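Arginine decarboxylase, A207R protein (PDB 2NVA) catalyses the pyridoxal-5'-phosphate-dependent decarboxylation of arginine to agmatine, as a member of the eukaryotic ornithine decarboxylase-like family. Local coordinates at residues 57-60 and 65-68; 72-77 and 87-92; 50-55 and 367-372. All blocks are in the same frame, centred on the assembly; numbering follows the deposited sequence.

Contact 1 (57-60 and 65-68); sequences KTMC and NFDC. With PL2 ((4-{[(4-{[amino(imino)methyl]amino}butyl)amino]methyl}-5-hydroxy-6-methylpyridin-3-yl)methyl dihydrogen phosphate), chain I.
The ring of Phe66 presses its far end against the turn of helix that carries Met59 and Cys60. Its CZ atom lies 3.7 Å from Met59 CB, and CE1 of the same ring is nearly as close to that carbon, at 3.8 Å. The methylene comes in obliquely to the ring, whereas the backbone N of Cys60 lies at the ring edge, near its plane, 3.9 Å from Phe66 CZ. Cys60 contributes a looser apolar touch, with its CB 4.3 Å from Phe66 CZ. With CG beside the backbone N (chi1 -60°), the Phe66 ring extends from the strand to the helix. Met59 meets it with the root of its side chain alone: the bend at chi2 (-59°) turns the rest of the chain away from the ring, and the Met59 side chain also touches Val27 and Ile31 of helix 24-37. The backbones approach most closely at the end of the helix, where the CA atoms of Cys60 and Asn65 are 7.0 Å apart.

The next residue of the strand serves the active site. Asp67 OD1 lies 3.1 Å from N1, the pyridine nitrogen of the bound agmatine-cofactor adduct, and also forms a salt bridge with Lys48, a residue of the pyridoxal phosphate site. Phe66 and Asp67 thus work on different sides of one strand, the first facing hydrophobic helix packing and the second the cofactor.

In the TIM barrel this is the second half of a right-handed beta-alpha-beta crossover, in which helix 53-61 returns the chain from strand 41-46 to strand 65-68. Strand 65-68 runs between strands 41-46 and 87-89, and the Phe66 side chain touches both helix 53-61 and Val77 of helix 71-80.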
loop_
_atom_site.group_PDB
_atom_site.type_symbol
_atom_site.label_atom_id
_atom_site.label_comp_id
_atom_site.label_asym_id
_atom_site.label_seq_id
_atom_site.Cartn_x
_atom_site.Cartn_y
_atom_site.Cartn_z
ATOM N N LYS A 57 -9.970 -21.923 -6.430
ATOM C CA LYS A 57 -10.326 -23.294 -6.835
ATOM C C LYS A 57 -11.463 -23.848 -5.976
ATOM O O LYS A 57 -12.349 -24.548 -6.477
ATOM C CB LYS A 57 -9.097 -24.214 -6.810
ATOM C CG LYS A 57 -9.355 -25.692 -7.174
ATOM C CD LYS A 57 -10.005 -25.840 -8.552
ATOM C CE LYS A 57 -9.997 -27.310 -8.995
ATOM N NZ LYS A 57 -10.939 -27.558 -10.156
ATOM N N THR A 58 -11.428 -23.540 -4.684
ATOM C CA THR A 58 -12.475 -23.958 -3.756
ATOM C C THR A 58 -13.831 -23.367 -4.139
ATOM O O THR A 58 -14.846 -24.067 -4.124
ATOM C CB THR A 58 -12.119 -23.563 -2.315
ATOM O OG1 THR A 58 -10.866 -24.166 -1.959
ATOM C CG2 THR A 58 -13.190 -24.032 -1.338
ATOM N N MET A 59 -13.827 -22.077 -4.471
ATOM C CA MET A 59 -14.994 -21.365 -5.003
ATOM C C MET A 59 -15.505 -22.075 -6.263
ATOM O O MET A 59 -16.692 -22.396 -6.383
ATOM C CB MET A 59 -14.618 -19.916 -5.403
ATOM C CG MET A 59 -14.245 -18.899 -4.265
ATOM S SD MET A 59 -15.599 -18.685 -3.077
ATOM C CE MET A 59 -14.727 -17.621 -1.953
ATOM N N CYS A 60 -14.588 -22.299 -7.203
ATOM C CA CYS A 60 -14.913 -22.892 -8.499
ATOM C C CYS A 60 -15.656 -24.222 -8.324
ATOM O O CYS A 60 -16.715 -24.438 -8.927
ATOM C CB CYS A 60 -13.634 -23.108 -9.305
ATOM S SG CYS A 60 -13.840 -24.095 -10.811
ATOM N N ASN A 65 -19.596 -18.256 -8.551
ATOM C CA ASN A 65 -19.156 -17.519 -9.732
ATOM C C ASN A 65 -18.209 -16.387 -9.339
ATOM O O ASN A 65 -17.793 -16.330 -8.192
ATOM C CB ASN A 65 -20.363 -17.030 -10.532
ATOM C CG ASN A 65 -21.124 -18.165 -11.180
ATOM O OD1 ASN A 65 -20.634 -19.294 -11.264
ATOM N ND2 ASN A 65 -22.328 -17.869 -11.659
ATOM N N PHE A 66 -17.851 -15.523 -10.287
ATOM C CA PHE A 66 -16.765 -14.568 -10.038
ATOM C C PHE A 66 -17.054 -13.161 -10.503
ATOM O O PHE A 66 -17.719 -12.945 -11.524
ATOM C CB PHE A 66 -15.448 -15.089 -10.636
ATOM C CG PHE A 66 -15.023 -16.399 -10.045
ATOM C CD1 PHE A 66 -14.253 -16.433 -8.892
ATOM C CD2 PHE A 66 -15.465 -17.600 -10.593
ATOM C CE1 PHE A 66 -13.895 -17.638 -8.317
ATOM C CE2 PHE A 66 -15.108 -18.829 -10.017
ATOM C CZ PHE A 66 -14.320 -18.842 -8.894
ATOM N N ASP A 67 -16.582 -12.222 -9.690
ATOM C CA ASP A 67 -16.555 -10.800 -10.011
ATOM C C ASP A 67 -15.095 -10.431 -10.217
ATOM O O ASP A 67 -14.303 -10.450 -9.269
ATOM C CB ASP A 67 -17.194 -9.989 -8.864
ATOM C CG ASP A 67 -16.698 -8.560 -8.786
ATOM O OD1 ASP A 67 -16.783 -7.967 -7.687
ATOM O OD2 ASP A 67 -16.190 -8.012 -9.802
ATOM N N CYS A 68 -14.733 -10.123 -11.462
ATOM C CA CYS A 68 -13.362 -9.736 -11.778
ATOM C C CYS A 68 -13.286 -8.256 -12.098
ATOM O O CYS A 68 -14.166 -7.724 -12.764
ATOM C CB CYS A 68 -12.836 -10.535 -12.966
ATOM S SG CYS A 68 -12.629 -12.309 -12.635
HETATM N N1 PL2 I . -18.017 -5.754 -5.887
HETATM C C2 PL2 I . -17.440 -4.598 -6.254
HETATM C C2A PL2 I . -17.745 -3.986 -7.636
HETATM C C3 PL2 I . -16.566 -3.971 -5.356
HETATM O O3 PL2 I . -16.009 -2.794 -5.744
HETATM C C4 PL2 I . -16.289 -4.520 -4.088
HETATM C C4A PL2 I . -15.314 -3.861 -3.067
HETATM C C5 PL2 I . -16.937 -5.732 -3.777
HETATM C C6 PL2 I . -17.787 -6.320 -4.696
HETATM P P PL2 I . -16.902 -6.669 0.019
HETATM N N PL2 I . -15.227 -2.392 -3.228
HETATM C CA PL2 I . -13.869 -1.903 -2.955
HETATM C CG PL2 I . -12.027 -1.699 -1.230
HETATM O OP2 PL2 I . -17.053 -5.669 1.266
HETATM O OP3 PL2 I . -15.445 -7.376 0.178
HETATM O OP1 PL2 I . -18.015 -7.664 -0.032
HETATM O OP4 PL2 I . -16.845 -5.682 -1.251
HETATM C C5M PL2 I . -16.708 -6.418 -2.415
HETATM C CB PL2 I . -13.398 -2.303 -1.541
HETATM C CD PL2 I . -11.567 -2.067 0.201
HETATM N NE PL2 I . -10.201 -1.520 0.351
HETATM C CZ PL2 I . -9.323 -1.839 1.314
HETATM N NH2 PL2 I . -8.098 -1.259 1.305
HETATM N NH1 PL2 I . -9.648 -2.711 2.273
#

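Contact 2 (72-77 and 87-92); sequences SEIKKV and IIFAHT
The beta-alpha-beta unit of strand 65-68, helix 71-80 and strand 87-89 in the TIM barrel is closed here, where the helix packs back on the strand that follows it. The axes of helix 72-77 and strand 87-89 run nearly antiparallel, at 176°, and come within 10.3 Å of each other; Ile74 and Val77, one turn apart on the helix, both point toward the strand.

Val77 and Ile87 meet end to end: Val77 CG1 lies 3.8 Å from Ile87 CD1 and 4.0 Å from Ile87 CG1. The same Ile87 CD1 also touches the branch methyl of Ile74, with 4.3 Å to Ile74 CG2, so a single methyl serves both helix residues. Ile74 sends its other branch elsewhere. With CG1 beside the backbone N (chi1 -70°) and the chain extended beyond it, CD1 is carried over one face of the Phe89 ring, 3.8 Å above its plane and offset toward the rim. This is a CH-pi contact, and the two side chains cross at about a right angle. Phe89 is itself the centre of an inverse gamma turn, and close after it come Ala90 of the ligand pocket and His91, whose NE2 is hydrogen-bonded to the backbone O of Cys322 of the second subunit.

All four touching side chains are buried and hydrocarbon in character, so helix and strand are held by dispersion and the exclusion of water, with the methyl-on-ring contact adding a weak directional component between Ile74 and Phe89.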
loop_
_atom_site.group_PDB
_atom_site.type_symbol
_atom_site.label_atom_id
_atom_site.label_comp_id
_atom_site.label_asym_id
_atom_site.label_seq_id
_atom_site.Cartn_x
_atom_site.Cartn_y
_atom_site.Cartn_z
ATOM N N SER A 72 -6.246 -9.013 -15.581
ATOM C CA SER A 72 -5.400 -9.879 -14.746
ATOM C C SER A 72 -6.222 -10.842 -13.878
ATOM O O SER A 72 -5.875 -12.010 -13.746
ATOM C CB SER A 72 -4.466 -9.049 -13.868
ATOM O OG SER A 72 -3.703 -9.902 -13.017
ATOM N N GLU A 73 -7.317 -10.345 -13.300
ATOM C CA GLU A 73 -8.193 -11.191 -12.484
ATOM C C GLU A 73 -8.976 -12.187 -13.336
ATOM O O GLU A 73 -9.184 -13.330 -12.929
ATOM C CB GLU A 73 -9.143 -10.334 -11.642
ATOM C CG GLU A 73 -8.398 -9.543 -10.577
ATOM C CD GLU A 73 -9.309 -8.873 -9.553
ATOM O OE1 GLU A 73 -8.778 -8.453 -8.502
ATOM O OE2 GLU A 73 -10.540 -8.773 -9.788
ATOM N N ILE A 74 -9.408 -11.747 -14.514
ATOM C CA ILE A 74 -10.052 -12.652 -15.469
ATOM C C ILE A 74 -9.103 -13.827 -15.779
ATOM O O ILE A 74 -9.493 -14.997 -15.694
ATOM C CB ILE A 74 -10.475 -11.909 -16.765
ATOM C CG1 ILE A 74 -11.641 -10.958 -16.470
ATOM C CG2 ILE A 74 -10.890 -12.905 -17.855
ATOM C CD1 ILE A 74 -11.879 -9.898 -17.570
ATOM N N LYS A 75 -7.856 -13.503 -16.125
ATOM C CA LYS A 75 -6.836 -14.532 -16.410
ATOM C C LYS A 75 -6.662 -15.520 -15.251
ATOM O O LYS A 75 -6.557 -16.732 -15.481
ATOM C CB LYS A 75 -5.487 -13.865 -16.715
ATOM C CG LYS A 75 -5.463 -13.113 -18.032
ATOM C CD LYS A 75 -4.131 -12.366 -18.235
ATOM C CE LYS A 75 -4.273 -11.381 -19.417
ATOM N NZ LYS A 75 -2.925 -10.891 -19.876
ATOM N N LYS A 76 -6.612 -14.997 -14.022
ATOM C CA LYS A 76 -6.461 -15.822 -12.803
ATOM C C LYS A 76 -7.581 -16.850 -12.706
ATOM O O LYS A 76 -7.325 -18.014 -12.439
ATOM C CB LYS A 76 -6.454 -14.969 -11.518
ATOM C CG LYS A 76 -5.182 -14.167 -11.316
ATOM C CD LYS A 76 -5.154 -13.477 -9.944
ATOM C CE LYS A 76 -3.751 -12.885 -9.641
ATOM N NZ LYS A 76 -3.404 -11.698 -10.529
ATOM N N VAL A 77 -8.815 -16.394 -12.924
ATOM C CA VAL A 77 -10.005 -17.240 -12.818
ATOM C C VAL A 77 -10.046 -18.293 -13.939
ATOM O O VAL A 77 -10.348 -19.479 -13.689
ATOM C CB VAL A 77 -11.296 -16.371 -12.771
ATOM C CG1 VAL A 77 -12.565 -17.223 -12.878
ATOM C CG2 VAL A 77 -11.304 -15.539 -11.475
ATOM N N ILE A 87 -18.137 -15.292 -15.161
ATOM C CA ILE A 87 -17.497 -14.041 -14.714
ATOM C C ILE A 87 -18.368 -12.831 -15.058
ATOM O O ILE A 87 -18.882 -12.742 -16.182
ATOM C CB ILE A 87 -16.088 -13.880 -15.368
ATOM C CG1 ILE A 87 -15.204 -15.082 -15.001
ATOM C CG2 ILE A 87 -15.408 -12.543 -14.953
ATOM C CD1 ILE A 87 -13.902 -15.159 -15.786
ATOM N N ILE A 88 -18.553 -11.928 -14.088
ATOM C CA ILE A 88 -19.080 -10.586 -14.355
ATOM C C ILE A 88 -17.870 -9.661 -14.260
ATOM O O ILE A 88 -17.146 -9.686 -13.253
ATOM C CB ILE A 88 -20.151 -10.121 -13.329
ATOM C CG1 ILE A 88 -21.529 -10.797 -13.511
ATOM C CG2 ILE A 88 -20.412 -8.611 -13.450
ATOM C CD1 ILE A 88 -21.518 -12.053 -14.297
ATOM N N PHE A 89 -17.640 -8.870 -15.314
ATOM C CA PHE A 89 -16.597 -7.856 -15.291
ATOM C C PHE A 89 -17.192 -6.660 -14.549
ATOM O O PHE A 89 -17.681 -5.704 -15.176
ATOM C CB PHE A 89 -16.211 -7.491 -16.728
ATOM C CG PHE A 89 -14.834 -6.876 -16.879
ATOM C CD1 PHE A 89 -14.179 -6.254 -15.806
ATOM C CD2 PHE A 89 -14.226 -6.862 -18.136
ATOM C CE1 PHE A 89 -12.926 -5.656 -15.989
ATOM C CE2 PHE A 89 -12.983 -6.280 -18.332
ATOM C CZ PHE A 89 -12.322 -5.673 -17.268
ATOM N N ALA A 90 -17.172 -6.726 -13.215
ATOM C CA ALA A 90 -17.958 -5.788 -12.397
ATOM C C ALA A 90 -17.159 -4.535 -12.012
ATOM O O ALA A 90 -17.045 -4.194 -10.831
ATOM C CB ALA A 90 -18.512 -6.495 -11.148
ATOM N N HIS A 91 -16.616 -3.850 -13.012
ATOM C CA HIS A 91 -15.889 -2.605 -12.784
ATOM C C HIS A 91 -16.430 -1.653 -13.845
ATOM O O HIS A 91 -16.375 -1.954 -15.037
ATOM C CB HIS A 91 -14.389 -2.847 -12.748
ATOM C CG HIS A 91 -13.588 -1.645 -12.355
ATOM N ND1 HIS A 91 -13.967 -0.361 -12.678
ATOM C CD2 HIS A 91 -12.428 -1.534 -11.665
ATOM C CE1 HIS A 91 -13.075 0.492 -12.204
ATOM N NE2 HIS A 91 -12.131 -0.195 -11.586
ATOM N N THR A 92 -16.939 -0.512 -13.423
ATOM C CA THR A 92 -17.616 0.380 -14.379
ATOM C C THR A 92 -16.658 1.109 -15.307
ATOM O O THR A 92 -17.100 1.743 -16.275
ATOM C CB THR A 92 -18.533 1.425 -13.677
ATOM O OG1 THR A 92 -17.729 2.291 -12.866
ATOM C CG2 THR A 92 -19.591 0.725 -12.802
#

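Contact 3 (50-55 and 367-372); sequences NNDEVL and YDVYYI
The backbones of 50-55 and 367-372 stay well apart, the CA atoms of Asp52 and Val369 lying 9.5 Å from each other and those of Val54 and Tyr371 8.5 Å, so the gap is bridged by side chains, chiefly the long one of Tyr371. Its OH donates to Asp52 OD2 in a short hydrogen bond of 2.6 Å, meeting that oxygen on the syn side and 17° out of the carboxylate plane. The side chains approach head-on from the two segments, and the carboxylate lies at the edge of the tyrosine ring, the planes turned 51° from each other. Val54 covers one face of the same ring: its CG2 stands 3.6 Å from Tyr371 CZ, a CH-pi contact offset toward the rim.

Asp52 is in addition the N-cap of helix 53-61. The turn of its carboxylate about chi2 (-94°) brings OD1 round to accept from Leu55 N at 3.0 Å through its anti lone pair, and OD1 is also hydrogen-bonded to Tyr261 OH. Two residues earlier in the chain, Asn50 OD1 accepts from Asp52 N at 3.0 Å, forming an Asx turn that leads into the cap.

The two oxygens thus divide the work: OD1 caps the helix and meets Tyr261, OD2 takes the hydroxyl of Tyr371 from the C-terminal strand. The helix N-terminus and the hydrogen bonds to tyrosine hydroxyls would probably favour the ionised form of Asp52, and the bonds on both oxygens limit its rotation, while Val54 packs over one face of the phenol at this surface junction.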
loop_
_atom_site.group_PDB
_atom_site.type_symbol
_atom_site.label_atom_id
_atom_site.label_comp_id
_atom_site.label_asym_id
_atom_site.label_seq_id
_atom_site.Cartn_x
_atom_site.Cartn_y
_atom_site.Cartn_z
ATOM N N ASN A 50 -9.313 -11.413 -2.131
ATOM C CA ASN A 50 -8.294 -12.415 -1.860
ATOM C C ASN A 50 -8.236 -13.328 -3.068
ATOM O O ASN A 50 -9.204 -14.040 -3.367
ATOM C CB ASN A 50 -8.633 -13.225 -0.601
ATOM C CG ASN A 50 -7.488 -14.104 -0.151
ATOM O OD1 ASN A 50 -6.654 -14.504 -0.956
ATOM N ND2 ASN A 50 -7.431 -14.396 1.151
ATOM N N ASN A 51 -7.121 -13.274 -3.782
ATOM C CA ASN A 51 -6.962 -14.042 -5.022
ATOM C C ASN A 51 -6.123 -15.311 -4.851
ATOM O O ASN A 51 -5.617 -15.851 -5.822
ATOM C CB ASN A 51 -6.353 -13.156 -6.106
ATOM C CG ASN A 51 -5.088 -12.459 -5.634
ATOM O OD1 ASN A 51 -4.401 -12.926 -4.721
ATOM N ND2 ASN A 51 -4.765 -11.337 -6.271
ATOM N N ASP A 52 -5.966 -15.758 -3.604
ATOM C CA ASP A 52 -5.295 -17.012 -3.298
ATOM C C ASP A 52 -5.825 -18.121 -4.213
ATOM O O ASP A 52 -7.030 -18.352 -4.287
ATOM C CB ASP A 52 -5.528 -17.352 -1.821
ATOM C CG ASP A 52 -4.926 -18.683 -1.427
ATOM O OD1 ASP A 52 -5.656 -19.693 -1.474
ATOM O OD2 ASP A 52 -3.724 -18.714 -1.088
ATOM N N GLU A 53 -4.923 -18.809 -4.908
ATOM C CA GLU A 53 -5.372 -19.767 -5.920
ATOM C C GLU A 53 -6.133 -20.984 -5.379
ATOM O O GLU A 53 -6.980 -21.547 -6.093
ATOM C CB GLU A 53 -4.258 -20.153 -6.894
ATOM C CG GLU A 53 -3.161 -21.007 -6.342
ATOM C CD GLU A 53 -2.108 -21.330 -7.415
ATOM O OE1 GLU A 53 -1.753 -22.513 -7.577
ATOM O OE2 GLU A 53 -1.641 -20.377 -8.099
ATOM N N VAL A 54 -5.848 -21.371 -4.138
ATOM C CA VAL A 54 -6.611 -22.457 -3.497
ATOM C C VAL A 54 -8.027 -21.992 -3.154
ATOM O O VAL A 54 -8.990 -22.747 -3.315
ATOM C CB VAL A 54 -5.865 -23.006 -2.250
ATOM C CG1 VAL A 54 -6.749 -23.946 -1.439
ATOM C CG2 VAL A 54 -4.594 -23.728 -2.688
ATOM N N LEU A 55 -8.144 -20.747 -2.689
ATOM C CA LEU A 55 -9.451 -20.156 -2.411
ATOM C C LEU A 55 -10.302 -20.116 -3.683
ATOM O O LEU A 55 -11.476 -20.485 -3.655
ATOM C CB LEU A 55 -9.298 -18.733 -1.854
ATOM C CG LEU A 55 -10.573 -17.960 -1.502
ATOM C CD1 LEU A 55 -11.396 -18.690 -0.443
ATOM C CD2 LEU A 55 -10.246 -16.541 -1.045
ATOM N N TYR A 367 6.008 -13.468 2.799
ATOM C CA TYR A 367 5.224 -14.344 3.665
ATOM C C TYR A 367 5.105 -15.713 3.031
ATOM O O TYR A 367 5.221 -15.862 1.809
ATOM C CB TYR A 367 3.823 -13.756 3.936
ATOM C CG TYR A 367 2.988 -13.549 2.687
ATOM C CD1 TYR A 367 2.188 -14.564 2.182
ATOM C CD2 TYR A 367 2.992 -12.327 2.022
ATOM C CE1 TYR A 367 1.426 -14.391 1.035
ATOM C CE2 TYR A 367 2.227 -12.142 0.876
ATOM C CZ TYR A 367 1.449 -13.177 0.388
ATOM O OH TYR A 367 0.680 -13.001 -0.751
ATOM N N ASP A 368 4.882 -16.710 3.875
ATOM C CA ASP A 368 4.534 -18.060 3.410
ATOM C C ASP A 368 3.036 -18.312 3.573
ATOM O O ASP A 368 2.337 -17.560 4.254
ATOM C CB ASP A 368 5.310 -19.101 4.224
ATOM C CG ASP A 368 6.813 -19.059 3.957
ATOM O OD1 ASP A 368 7.208 -18.887 2.781
ATOM O OD2 ASP A 368 7.594 -19.210 4.920
ATOM N N VAL A 369 2.546 -19.390 2.957
ATOM C CA VAL A 369 1.151 -19.778 3.110
ATOM C C VAL A 369 1.091 -21.275 3.384
ATOM O O VAL A 369 1.665 -22.061 2.631
ATOM C CB VAL A 369 0.305 -19.442 1.846
ATOM C CG1 VAL A 369 -1.160 -19.769 2.093
ATOM C CG2 VAL A 369 0.436 -17.954 1.469
ATOM N N TYR A 370 0.403 -21.655 4.457
ATOM C CA TYR A 370 0.174 -23.073 4.778
ATOM C C TYR A 370 -1.310 -23.355 4.679
ATOM O O TYR A 370 -2.118 -22.607 5.235
ATOM C CB TYR A 370 0.619 -23.369 6.209
ATOM C CG TYR A 370 2.119 -23.362 6.396
ATOM C CD1 TYR A 370 2.882 -24.499 6.121
ATOM C CD2 TYR A 370 2.771 -22.227 6.857
ATOM C CE1 TYR A 370 4.270 -24.502 6.301
ATOM C CE2 TYR A 370 4.151 -22.210 7.033
ATOM C CZ TYR A 370 4.894 -23.334 6.738
ATOM O OH TYR A 370 6.257 -23.324 6.940
ATOM N N TYR A 371 -1.671 -24.420 3.975
ATOM C CA TYR A 371 -3.067 -24.811 3.855
ATOM C C TYR A 371 -3.357 -25.988 4.774
ATOM O O TYR A 371 -2.563 -26.926 4.864
ATOM C CB TYR A 371 -3.420 -25.179 2.407
ATOM C CG TYR A 371 -3.140 -24.053 1.448
ATOM C CD1 TYR A 371 -4.022 -22.980 1.335
ATOM C CD2 TYR A 371 -1.983 -24.049 0.669
ATOM C CE1 TYR A 371 -3.762 -21.931 0.471
ATOM C CE2 TYR A 371 -1.708 -23.005 -0.200
ATOM C CZ TYR A 371 -2.608 -21.950 -0.298
ATOM O OH TYR A 371 -2.341 -20.915 -1.167
ATOM N N ILE A 372 -4.481 -25.915 5.476
ATOM C CA ILE A 372 -4.902 -26.995 6.381
ATOM C C ILE A 372 -6.264 -27.523 5.959
ATOM O O ILE A 372 -6.908 -26.984 5.059
ATOM C CB ILE A 372 -4.941 -26.528 7.845
ATOM C CG1 ILE A 372 -5.862 -25.303 7.996
ATOM C CG2 ILE A 372 -3.506 -26.238 8.349
ATOM C CD1 ILE A 372 -6.284 -25.004 9.421
ATOM O OXT ILE A 372 -6.767 -28.516 6.506
#

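Overall arrangement
Contacts 1 and 2 are consecutive along the chain, their centres 10 Å apart, and belong to successive beta-alpha-beta units of the barrel. They meet in the parallel sheet, where strands 65-68 and 87-89 are neighbours, and helix 71-80 directly follows strand 65-68. Contact 3 uses the start of the same helix 53-61 as contact 1, with its centre 14 Å from that of contact 1 and 19 Å from that of contact 2, but its partner is the C-terminal strand 367-371 of the mixed sheet. Its span thus encloses both others. Contacts 1 and 2 pack helices onto the barrel strands that carry Asp67 and lead to Ala90 of the pocket, while contact 3 ties the barrel to the C-terminal beta domain.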